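Long-range contacts in glycosyl hydrolases family 2, sugar binding domain protein (Bacteroides uniformis str. 3978 T3 ii, PDB 6D1P), which probably hydrolyses O-glycosidic bonds as a family 2 beta-glucuronidase of a human gut bacterium: residues D77-Y85 and S582-Y593; S129-W137 and Q402-Q413. All blocks are in the same frame, centred on the assembly; numbering follows the deposited sequence.

Interaction 1 of 2, residues D77-Y85 and S582-Y593; sequences DAVDPDVNY and STPLRPDNPIPY. With K (potassium ion), chain J.
Ser582 meets the 77-85 loop along its whole side chain. Ser582 CB lies 3.5 Å from Val79 CG1, while Ser582 OG, turned opposite the backbone N (chi1 176°), comes 3.3 Å from Ala78 CB and is hydrogen-bonded to Asn185. Pro584 then runs beside Tyr85, both pointing the same way, with Pro584 CB 3.6 Å from Tyr85 CE2; the phenol oxygen is bonded to the backbone N of Leu186. At Pro587 the carbonyl shares a water with Pro81 O. This seam joins the sugar-binding and TIM barrel domains of the family 2 fold. On its sugar-binding side, a type I turn from Asp80 to Val83 carries an Asx turn, and the carbonyls of Asp77, Ala78, Asp80 and Val83 bind potassium. Pro592 packs its CB 3.9 Å from Pro81 CB, and a water bridges Pro592 O and Val79 O. Finally, Tyr593 turns one ring face to the potassium, which stands 3.2 Å from the ring plane, offset toward the rim; Tyr593 OH is hydrogen-bonded to two waters, one also reaching Pro81 O, the other Asn84 OD1. A leucine in its place would probably leave the ion without its aromatic cover and both waters without their phenol partner. Leu63 of the second subunit also packs on Tyr593.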
loop_
_atom_site.group_PDB
_atom_site.type_symbol
_atom_site.label_atom_id
_atom_site.label_comp_id
_atom_site.label_asym_id
_atom_site.label_seq_id
_atom_site.Cartn_x
_atom_site.Cartn_y
_atom_site.Cartn_z
ATOM N N ASP A 77 -2.839 -9.099 -3.352
ATOM C CA ASP A 77 -2.596 -8.038 -4.314
ATOM C C ASP A 77 -1.751 -8.496 -5.503
ATOM O O ASP A 77 -1.652 -7.746 -6.487
ATOM C CB ASP A 77 -1.989 -6.787 -3.619
ATOM C CG ASP A 77 -0.497 -6.922 -3.245
ATOM O OD1 ASP A 77 0.122 -7.992 -3.380
ATOM O OD2 ASP A 77 0.080 -5.913 -2.791
ATOM N N ALA A 78 -1.180 -9.712 -5.473
ATOM C CA ALA A 78 -0.471 -10.189 -6.659
ATOM C C ALA A 78 -1.394 -10.206 -7.865
ATOM O O ALA A 78 -0.982 -9.842 -8.967
ATOM C CB ALA A 78 0.138 -11.581 -6.428
ATOM N N VAL A 79 -2.654 -10.605 -7.674
ATOM C CA VAL A 79 -3.592 -10.729 -8.781
ATOM C C VAL A 79 -4.707 -9.699 -8.724
ATOM O O VAL A 79 -5.597 -9.725 -9.584
ATOM C CB VAL A 79 -4.182 -12.152 -8.872
ATOM C CG1 VAL A 79 -3.068 -13.206 -9.149
ATOM C CG2 VAL A 79 -4.971 -12.498 -7.614
ATOM N N ASP A 80 -4.694 -8.793 -7.758
ATOM C CA ASP A 80 -5.619 -7.667 -7.789
ATOM C C ASP A 80 -5.424 -6.907 -9.093
ATOM O O ASP A 80 -4.327 -6.392 -9.334
ATOM C CB ASP A 80 -5.365 -6.746 -6.609
ATOM C CG ASP A 80 -6.392 -5.614 -6.499
ATOM O OD1 ASP A 80 -6.770 -4.971 -7.520
ATOM O OD2 ASP A 80 -6.815 -5.378 -5.355
ATOM N N PRO A 81 -6.442 -6.797 -9.949
ATOM C CA PRO A 81 -6.221 -6.207 -11.281
ATOM C C PRO A 81 -5.908 -4.720 -11.267
ATOM O O PRO A 81 -5.505 -4.189 -12.310
ATOM C CB PRO A 81 -7.546 -6.481 -12.001
ATOM C CG PRO A 81 -8.546 -6.466 -10.881
ATOM C CD PRO A 81 -7.860 -7.112 -9.712
ATOM N N ASP A 82 -6.077 -4.023 -10.143
ATOM C CA ASP A 82 -5.982 -2.571 -10.156
ATOM C C ASP A 82 -4.764 -2.010 -9.432
ATOM O O ASP A 82 -4.618 -0.787 -9.381
ATOM C CB ASP A 82 -7.274 -1.949 -9.578
ATOM C CG ASP A 82 -8.513 -2.280 -10.420
ATOM O OD1 ASP A 82 -9.495 -2.847 -9.885
ATOM O OD2 ASP A 82 -8.495 -1.999 -11.638
ATOM N N VAL A 83 -3.878 -2.840 -8.888
ATOM C CA VAL A 83 -2.744 -2.319 -8.137
ATOM C C VAL A 83 -1.468 -3.037 -8.549
ATOM O O VAL A 83 -1.492 -4.181 -9.011
ATOM C CB VAL A 83 -2.955 -2.451 -6.617
ATOM C CG1 VAL A 83 -4.139 -1.614 -6.161
ATOM C CG2 VAL A 83 -3.191 -3.885 -6.279
ATOM N N ASN A 84 -0.340 -2.352 -8.386
ATOM C CA ASN A 84 0.930 -3.049 -8.437
ATOM C C ASN A 84 1.112 -3.835 -7.150
ATOM O O ASN A 84 0.894 -3.302 -6.061
ATOM C CB ASN A 84 2.081 -2.067 -8.600
ATOM C CG ASN A 84 1.934 -1.188 -9.815
ATOM O OD1 ASN A 84 1.598 -1.654 -10.917
ATOM N ND2 ASN A 84 2.205 0.110 -9.627
ATOM N N TYR A 85 1.553 -5.084 -7.264
ATOM C CA TYR A 85 1.745 -5.881 -6.063
ATOM C C TYR A 85 2.784 -5.211 -5.176
ATOM O O TYR A 85 3.714 -4.565 -5.662
ATOM C CB TYR A 85 2.135 -7.329 -6.415
ATOM C CG TYR A 85 3.599 -7.626 -6.722
ATOM C CD1 TYR A 85 4.380 -8.327 -5.815
ATOM C CD2 TYR A 85 4.176 -7.259 -7.931
ATOM C CE1 TYR A 85 5.691 -8.643 -6.083
ATOM C CE2 TYR A 85 5.502 -7.562 -8.218
ATOM C CZ TYR A 85 6.253 -8.268 -7.286
ATOM O OH TYR A 85 7.566 -8.595 -7.531
ATOM N N SER A 582 0.532 -16.448 -10.518
ATOM C CA SER A 582 0.524 -15.000 -10.668
ATOM C C SER A 582 1.860 -14.486 -11.196
ATOM O O SER A 582 2.935 -14.941 -10.784
ATOM C CB SER A 582 0.233 -14.323 -9.339
ATOM O OG SER A 582 0.310 -12.902 -9.476
ATOM N N THR A 583 1.786 -13.513 -12.103
ATOM C CA THR A 583 2.961 -12.854 -12.604
ATOM C C THR A 583 2.688 -11.363 -12.686
ATOM O O THR A 583 1.585 -10.958 -13.086
ATOM C CB THR A 583 3.370 -13.372 -13.983
ATOM O OG1 THR A 583 4.380 -12.510 -14.511
ATOM C CG2 THR A 583 2.177 -13.390 -14.919
ATOM N N PRO A 584 3.662 -10.523 -12.322
ATOM C CA PRO A 584 3.420 -9.076 -12.352
ATOM C C PRO A 584 3.418 -8.522 -13.755
ATOM O O PRO A 584 3.014 -7.367 -13.945
ATOM C CB PRO A 584 4.587 -8.499 -11.529
ATOM C CG PRO A 584 5.690 -9.509 -11.716
ATOM C CD PRO A 584 5.025 -10.852 -11.870
ATOM N N LEU A 585 3.849 -9.320 -14.738
ATOM C CA LEU A 585 4.141 -8.840 -16.081
ATOM C C LEU A 585 2.932 -8.814 -16.997
ATOM O O LEU A 585 3.003 -8.213 -18.069
ATOM C CB LEU A 585 5.215 -9.714 -16.727
ATOM C CG LEU A 585 6.541 -9.840 -15.989
ATOM C CD1 LEU A 585 7.513 -10.507 -16.906
ATOM C CD2 LEU A 585 7.062 -8.459 -15.508
ATOM N N ARG A 586 1.830 -9.447 -16.621
ATOM C CA ARG A 586 0.686 -9.599 -17.512
ATOM C C ARG A 586 -0.556 -8.935 -16.919
ATOM O O ARG A 586 -1.520 -9.627 -16.553
ATOM C CB ARG A 586 0.433 -11.081 -17.783
ATOM C CG ARG A 586 1.623 -11.834 -18.382
ATOM C CD ARG A 586 1.627 -11.828 -19.899
ATOM N NE ARG A 586 1.850 -10.497 -20.461
ATOM C CZ ARG A 586 3.056 -9.974 -20.703
ATOM N NH1 ARG A 586 4.151 -10.671 -20.438
ATOM N NH2 ARG A 586 3.172 -8.747 -21.209
ATOM N N PRO A 587 -0.590 -7.596 -16.849
ATOM C CA PRO A 587 -1.807 -6.927 -16.350
ATOM C C PRO A 587 -3.044 -7.216 -17.181
ATOM O O PRO A 587 -4.162 -7.185 -16.658
ATOM C CB PRO A 587 -1.432 -5.438 -16.407
ATOM C CG PRO A 587 -0.389 -5.377 -17.488
ATOM C CD PRO A 587 0.432 -6.612 -17.248
ATOM N N ASP A 588 -2.886 -7.524 -18.462
ATOM C CA ASP A 588 -4.020 -7.611 -19.363
ATOM C C ASP A 588 -4.350 -9.041 -19.775
ATOM O O ASP A 588 -5.128 -9.221 -20.715
ATOM C CB ASP A 588 -3.763 -6.758 -20.611
ATOM C CG ASP A 588 -3.517 -5.275 -20.283
ATOM O OD1 ASP A 588 -4.351 -4.679 -19.565
ATOM O OD2 ASP A 588 -2.479 -4.718 -20.741
ATOM N N ASN A 589 -3.774 -10.055 -19.120
ATOM C CA ASN A 589 -4.124 -11.430 -19.458
ATOM C C ASN A 589 -5.608 -11.664 -19.191
ATOM O O ASN A 589 -6.207 -10.980 -18.353
ATOM C CB ASN A 589 -3.304 -12.430 -18.649
ATOM C CG ASN A 589 -2.078 -12.910 -19.394
ATOM O OD1 ASN A 589 -1.734 -12.367 -20.439
ATOM N ND2 ASN A 589 -1.410 -13.928 -18.856
ATOM N N PRO A 590 -6.229 -12.610 -19.895
ATOM C CA PRO A 590 -7.652 -12.899 -19.635
ATOM C C PRO A 590 -7.996 -13.022 -18.155
ATOM O O PRO A 590 -9.075 -12.593 -17.744
ATOM C CB PRO A 590 -7.872 -14.220 -20.394
ATOM C CG PRO A 590 -6.891 -14.178 -21.489
ATOM C CD PRO A 590 -5.669 -13.480 -20.947
ATOM N N ILE A 591 -7.122 -13.606 -17.342
ATOM C CA ILE A 591 -7.144 -13.397 -15.899
ATOM C C ILE A 591 -5.993 -12.449 -15.562
ATOM O O ILE A 591 -4.819 -12.839 -15.705
ATOM C CB ILE A 591 -7.049 -14.713 -15.122
ATOM C CG1 ILE A 591 -8.290 -15.573 -15.415
ATOM C CG2 ILE A 591 -6.986 -14.415 -13.610
ATOM C CD1 ILE A 591 -8.279 -16.921 -14.736
ATOM N N PRO A 592 -6.267 -11.205 -15.179
ATOM C CA PRO A 592 -5.186 -10.228 -15.007
ATOM C C PRO A 592 -4.118 -10.737 -14.054
ATOM O O PRO A 592 -4.413 -11.384 -13.046
ATOM C CB PRO A 592 -5.917 -9.005 -14.453
ATOM C CG PRO A 592 -7.295 -9.113 -15.041
ATOM C CD PRO A 592 -7.596 -10.589 -15.015
ATOM N N TYR A 593 -2.862 -10.509 -14.420
ATOM C CA TYR A 593 -1.724 -10.883 -13.583
ATOM C C TYR A 593 -1.620 -12.400 -13.321
ATOM O O TYR A 593 -0.967 -12.830 -12.351
ATOM C CB TYR A 593 -1.765 -10.111 -12.260
ATOM C CG TYR A 593 -1.631 -8.606 -12.427
ATOM C CD1 TYR A 593 -0.423 -8.046 -12.851
ATOM C CD2 TYR A 593 -2.699 -7.743 -12.151
ATOM C CE1 TYR A 593 -0.269 -6.663 -12.998
ATOM C CE2 TYR A 593 -2.559 -6.340 -12.295
ATOM C CZ TYR A 593 -1.331 -5.819 -12.720
ATOM O OH TYR A 593 -1.156 -4.462 -12.869
HETATM K K K J . -1.543 -6.960 -9.198
HETATM O O HOH W 1 -6.572 -11.209 -11.313
HETATM O O HOH W 2 -5.383 -5.175 -15.292
HETATM O O HOH W 3 -3.188 -2.354 -12.364
HETATM O O HOH W 4 1.199 -3.543 -12.798
HETATM O O HOH W 5 1.242 -6.504 -9.629
#

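Interaction 2 of 2, residues S129-W137 and Q402-Q413; sequences SHVGGYDEW and QARRMLTNMIEQ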
loop_
_atom_site.group_PDB
_atom_site.type_symbol
_atom_site.label_atom_id
_atom_site.label_comp_id
_atom_site.label_asym_id
_atom_site.label_seq_id
_atom_site.Cartn_x
_atom_site.Cartn_y
_atom_site.Cartn_z
ATOM N N SER A 129 20.745 -11.370 9.641
ATOM C CA SER A 129 20.058 -10.841 8.481
ATOM C C SER A 129 20.360 -11.758 7.308
ATOM O O SER A 129 21.346 -12.495 7.315
ATOM C CB SER A 129 20.459 -9.388 8.199
ATOM O OG SER A 129 21.853 -9.230 8.305
ATOM N N HIS A 130 19.471 -11.736 6.319
ATOM C CA HIS A 130 19.555 -12.636 5.184
ATOM C C HIS A 130 19.107 -11.902 3.933
ATOM O O HIS A 130 18.191 -11.072 3.989
ATOM C CB HIS A 130 18.693 -13.888 5.386
ATOM C CG HIS A 130 18.906 -14.929 4.330
ATOM N ND1 HIS A 130 20.049 -15.695 4.266
ATOM C CD2 HIS A 130 18.137 -15.313 3.286
ATOM C CE1 HIS A 130 19.974 -16.508 3.229
ATOM N NE2 HIS A 130 18.824 -16.297 2.618
ATOM N N VAL A 131 19.766 -12.199 2.811
ATOM C CA VAL A 131 19.356 -11.707 1.499
ATOM C C VAL A 131 19.208 -12.922 0.598
ATOM O O VAL A 131 20.156 -13.700 0.440
ATOM C CB VAL A 131 20.360 -10.701 0.905
ATOM C CG1 VAL A 131 19.931 -10.314 -0.492
ATOM C CG2 VAL A 131 20.476 -9.443 1.797
ATOM N N GLY A 132 18.026 -13.089 0.018
ATOM C CA GLY A 132 17.714 -14.292 -0.713
ATOM C C GLY A 132 16.418 -14.884 -0.208
ATOM O O GLY A 132 16.321 -15.272 0.960
ATOM N N GLY A 133 15.416 -14.963 -1.073
ATOM C CA GLY A 133 14.103 -15.381 -0.650
ATOM C C GLY A 133 13.817 -16.855 -0.753
ATOM O O GLY A 133 12.664 -17.255 -0.577
ATOM N N TYR A 134 14.807 -17.692 -1.040
ATOM C CA TYR A 134 14.460 -19.065 -1.394
ATOM C C TYR A 134 15.345 -20.132 -0.779
ATOM O O TYR A 134 15.032 -21.314 -0.938
ATOM C CB TYR A 134 14.467 -19.221 -2.922
ATOM C CG TYR A 134 13.646 -18.150 -3.562
ATOM C CD1 TYR A 134 12.263 -18.288 -3.656
ATOM C CD2 TYR A 134 14.232 -16.962 -4.000
ATOM C CE1 TYR A 134 11.476 -17.275 -4.192
ATOM C CE2 TYR A 134 13.453 -15.947 -4.544
ATOM C CZ TYR A 134 12.076 -16.109 -4.632
ATOM O OH TYR A 134 11.285 -15.116 -5.173
ATOM N N ASP A 135 16.425 -19.781 -0.095
ATOM C CA ASP A 135 17.269 -20.748 0.586
ATOM C C ASP A 135 16.999 -20.708 2.089
ATOM O O ASP A 135 16.394 -19.766 2.612
ATOM C CB ASP A 135 18.750 -20.471 0.297
ATOM C CG ASP A 135 19.152 -19.022 0.589
ATOM O OD1 ASP A 135 18.265 -18.136 0.613
ATOM O OD2 ASP A 135 20.361 -18.770 0.794
ATOM N N GLU A 136 17.454 -21.746 2.783
ATOM C CA GLU A 136 17.246 -21.858 4.218
ATOM C C GLU A 136 18.414 -21.245 4.963
ATOM O O GLU A 136 19.556 -21.264 4.494
ATOM C CB GLU A 136 17.103 -23.313 4.650
ATOM C CG GLU A 136 16.098 -24.085 3.854
ATOM C CD GLU A 136 15.902 -25.478 4.393
ATOM O OE1 GLU A 136 16.881 -26.060 4.901
ATOM O OE2 GLU A 136 14.766 -25.978 4.324
ATOM N N TRP A 137 18.118 -20.729 6.151
ATOM C CA TRP A 137 19.113 -20.049 6.968
ATOM C C TRP A 137 18.571 -20.025 8.387
ATOM O O TRP A 137 17.399 -20.322 8.622
ATOM C CB TRP A 137 19.400 -18.642 6.422
ATOM C CG TRP A 137 18.136 -17.808 6.275
ATOM C CD1 TRP A 137 17.185 -17.910 5.299
ATOM C CD2 TRP A 137 17.712 -16.745 7.136
ATOM N NE1 TRP A 137 16.191 -16.988 5.506
ATOM C CE2 TRP A 137 16.486 -16.261 6.631
ATOM C CE3 TRP A 137 18.240 -16.167 8.291
ATOM C CZ2 TRP A 137 15.779 -15.230 7.245
ATOM C CZ3 TRP A 137 17.531 -15.131 8.903
ATOM C CH2 TRP A 137 16.310 -14.684 8.380
ATOM N N GLN A 402 25.663 -13.120 -4.027
ATOM C CA GLN A 402 24.388 -13.744 -3.704
ATOM C C GLN A 402 24.177 -14.995 -4.552
ATOM O O GLN A 402 23.715 -16.023 -4.052
ATOM C CB GLN A 402 23.223 -12.754 -3.881
ATOM C CG GLN A 402 21.857 -13.444 -3.679
ATOM C CD GLN A 402 20.654 -12.563 -3.997
ATOM O OE1 GLN A 402 20.794 -11.433 -4.477
ATOM N NE2 GLN A 402 19.464 -13.074 -3.712
ATOM N N ALA A 403 24.554 -14.940 -5.828
ATOM C CA ALA A 403 24.436 -16.121 -6.677
ATOM C C ALA A 403 25.360 -17.243 -6.205
ATOM O O ALA A 403 24.937 -18.407 -6.109
ATOM C CB ALA A 403 24.722 -15.748 -8.131
ATOM N N ARG A 404 26.616 -16.913 -5.874
ATOM C CA ARG A 404 27.509 -17.936 -5.336
ATOM C C ARG A 404 26.962 -18.494 -4.031
ATOM O O ARG A 404 27.011 -19.709 -3.794
ATOM C CB ARG A 404 28.908 -17.373 -5.102
ATOM C CG ARG A 404 29.580 -16.791 -6.318
ATOM C CD ARG A 404 30.833 -16.029 -5.891
ATOM N NE ARG A 404 31.584 -15.490 -7.018
ATOM C CZ ARG A 404 31.866 -14.199 -7.188
ATOM N NH1 ARG A 404 31.469 -13.281 -6.294
ATOM N NH2 ARG A 404 32.566 -13.820 -8.258
ATOM N N ARG A 405 26.423 -17.620 -3.175
ATOM C CA ARG A 405 25.892 -18.082 -1.902
ATOM C C ARG A 405 24.661 -18.959 -2.097
ATOM O O ARG A 405 24.517 -19.990 -1.428
ATOM C CB ARG A 405 25.553 -16.886 -1.016
ATOM C CG ARG A 405 25.109 -17.254 0.384
ATOM C CD ARG A 405 24.984 -15.990 1.248
ATOM N NE ARG A 405 23.915 -15.105 0.793
ATOM C CZ ARG A 405 24.111 -13.927 0.206
ATOM N NH1 ARG A 405 25.348 -13.489 0.015
ATOM N NH2 ARG A 405 23.069 -13.172 -0.169
ATOM N N MET A 406 23.750 -18.568 -2.989
ATOM C CA MET A 406 22.534 -19.362 -3.126
ATOM C C MET A 406 22.822 -20.687 -3.831
ATOM O O MET A 406 22.251 -21.723 -3.469
ATOM C CB MET A 406 21.449 -18.551 -3.839
ATOM C CG MET A 406 20.964 -17.372 -2.990
ATOM S SD MET A 406 19.544 -16.468 -3.646
ATOM C CE MET A 406 18.172 -17.522 -3.180
ATOM N N LEU A 407 23.729 -20.689 -4.811
ATOM C CA LEU A 407 24.126 -21.960 -5.413
ATOM C C LEU A 407 24.697 -22.890 -4.356
ATOM O O LEU A 407 24.306 -24.061 -4.260
ATOM C CB LEU A 407 25.136 -21.734 -6.535
ATOM C CG LEU A 407 25.597 -23.024 -7.203
ATOM C CD1 LEU A 407 24.429 -23.783 -7.776
ATOM C CD2 LEU A 407 26.609 -22.697 -8.286
ATOM N N THR A 408 25.585 -22.354 -3.514
ATOM C CA THR A 408 26.183 -23.128 -2.433
ATOM C C THR A 408 25.120 -23.657 -1.479
ATOM O O THR A 408 25.118 -24.846 -1.130
ATOM C CB THR A 408 27.200 -22.260 -1.694
ATOM O OG1 THR A 408 28.239 -21.880 -2.608
ATOM C CG2 THR A 408 27.797 -22.990 -0.510
ATOM N N ASN A 409 24.188 -22.790 -1.068
ATOM C CA ASN A 409 23.150 -23.202 -0.129
ATOM C C ASN A 409 22.225 -24.239 -0.754
ATOM O O ASN A 409 21.863 -25.228 -0.109
ATOM C CB ASN A 409 22.345 -21.989 0.349
ATOM C CG ASN A 409 23.094 -21.137 1.356
ATOM O OD1 ASN A 409 24.044 -21.588 1.977
ATOM N ND2 ASN A 409 22.645 -19.897 1.538
ATOM N N MET A 410 21.831 -24.030 -2.008
ATOM C CA MET A 410 20.919 -24.962 -2.658
ATOM C C MET A 410 21.517 -26.362 -2.734
ATOM O O MET A 410 20.851 -27.353 -2.420
ATOM C CB MET A 410 20.578 -24.464 -4.054
ATOM C CG MET A 410 19.431 -25.200 -4.680
ATOM S SD MET A 410 19.198 -24.701 -6.382
ATOM C CE MET A 410 20.795 -25.131 -7.052
ATOM N N ILE A 411 22.776 -26.454 -3.157
ATOM C CA ILE A 411 23.439 -27.743 -3.294
ATOM C C ILE A 411 23.662 -28.374 -1.928
ATOM O O ILE A 411 23.331 -29.539 -1.706
ATOM C CB ILE A 411 24.758 -27.572 -4.062
ATOM C CG1 ILE A 411 24.470 -27.299 -5.540
ATOM C CG2 ILE A 411 25.637 -28.795 -3.870
ATOM C CD1 ILE A 411 25.670 -26.800 -6.285
ATOM N N GLU A 412 24.208 -27.612 -0.986
ATOM C CA GLU A 412 24.485 -28.192 0.324
ATOM C C GLU A 412 23.211 -28.624 1.039
ATOM O O GLU A 412 23.214 -29.642 1.739
ATOM C CB GLU A 412 25.280 -27.206 1.177
ATOM C CG GLU A 412 26.779 -27.271 0.884
ATOM C CD GLU A 412 27.581 -26.250 1.660
ATOM O OE1 GLU A 412 26.963 -25.408 2.362
ATOM O OE2 GLU A 412 28.827 -26.279 1.554
ATOM N N GLN A 413 22.111 -27.888 0.854
ATOM C CA GLN A 413 20.878 -28.160 1.577
ATOM C C GLN A 413 20.032 -29.255 0.940
ATOM O O GLN A 413 19.214 -29.861 1.637
ATOM C CB GLN A 413 20.061 -26.863 1.715
ATOM C CG GLN A 413 20.618 -25.923 2.801
ATOM C CD GLN A 413 20.127 -24.477 2.690
ATOM O OE1 GLN A 413 19.061 -24.201 2.146
ATOM N NE2 GLN A 413 20.913 -23.556 3.213
HETATM O O HOH W 6 21.305 -16.038 0.415
#
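Asp135 and Asn409 set the centre of this contact, their carboxylate and amide planes 33° apart. Asn409 ND2 gives a hydrogen bond of 2.7 Å to Asp135 OD2, nearly in its own amide plane and aimed at the anti lone pair. Asp135 CG sits between the backbone N and the carbonyl carbon, which places OD2 toward Asn409 and OD1 toward His130. Asp135 OD1 receives His130 NE2 at 2.8 Å; the bond lies near the imidazole plane but reaches the carboxylate from above its plane, and Trp137 CD1 sits over the centre of the histidine ring. Met406 crosses Asp135 at about a right angle: Met406 CE is 3.8 Å from Asp135 OD1 and also meets the edge of the Tyr134 ring. Met406 SD lies 4.1 Å from Gly132 CA; at the backbone angles of Gly132 (phi 128°, psi 118°) a CB would be jammed against the carbonyl O of Val131, which by itself calls for glycine.

On one flank Arg405 turns the edge of its guanidinium to the strand, Arg405 NH2 giving Val131 O a bond of 3.0 Å, while NE donates to a water that in turn donates to Val131 O and Asp135 OD2. On the other, Gln413 takes the backbone of Glu136 in a two-point grip: Gln413 OE1 accepts from Glu136 N at 3.0 Å, and Gln413 NE2 donates to Glu136 O at 3.0 Å, although this bond is more bent. OE1 also accepts from Gln367.

Helix 397-414 of the TIM barrel domain thus meets the end of strand 125-131 and the following loop of the sugar-binding domain. With the carboxylate held by an amide, an imidazole and a water, its position is probably well fixed, and the nearby Arg405, though not in ion-pair contact, would probably favour the ionised form.

Overall arrangement
Both interactions join the sugar-binding domain to the TIM barrel domain, and their centres lie 28 Å apart, with nearest atoms about 8 Å apart and no touch. In sequence, interaction 2 is nested inside the long loop closed by interaction 1. Their chemistry differs: 77-85 and 582-593 meet through packing, waters and a potassium ion, without a direct hydrogen bond, whereas 129-137 and 402-413 share four. Bound metals lie near both. Ser582 has its side chain about 7 Å from a sodium ion, and its backbone N makes a weak hydrogen bond to Asp333, a sodium ligand. The side chain of Gln402 is about 7 Å from a potassium ion and touches Met176, itself a potassium ligand.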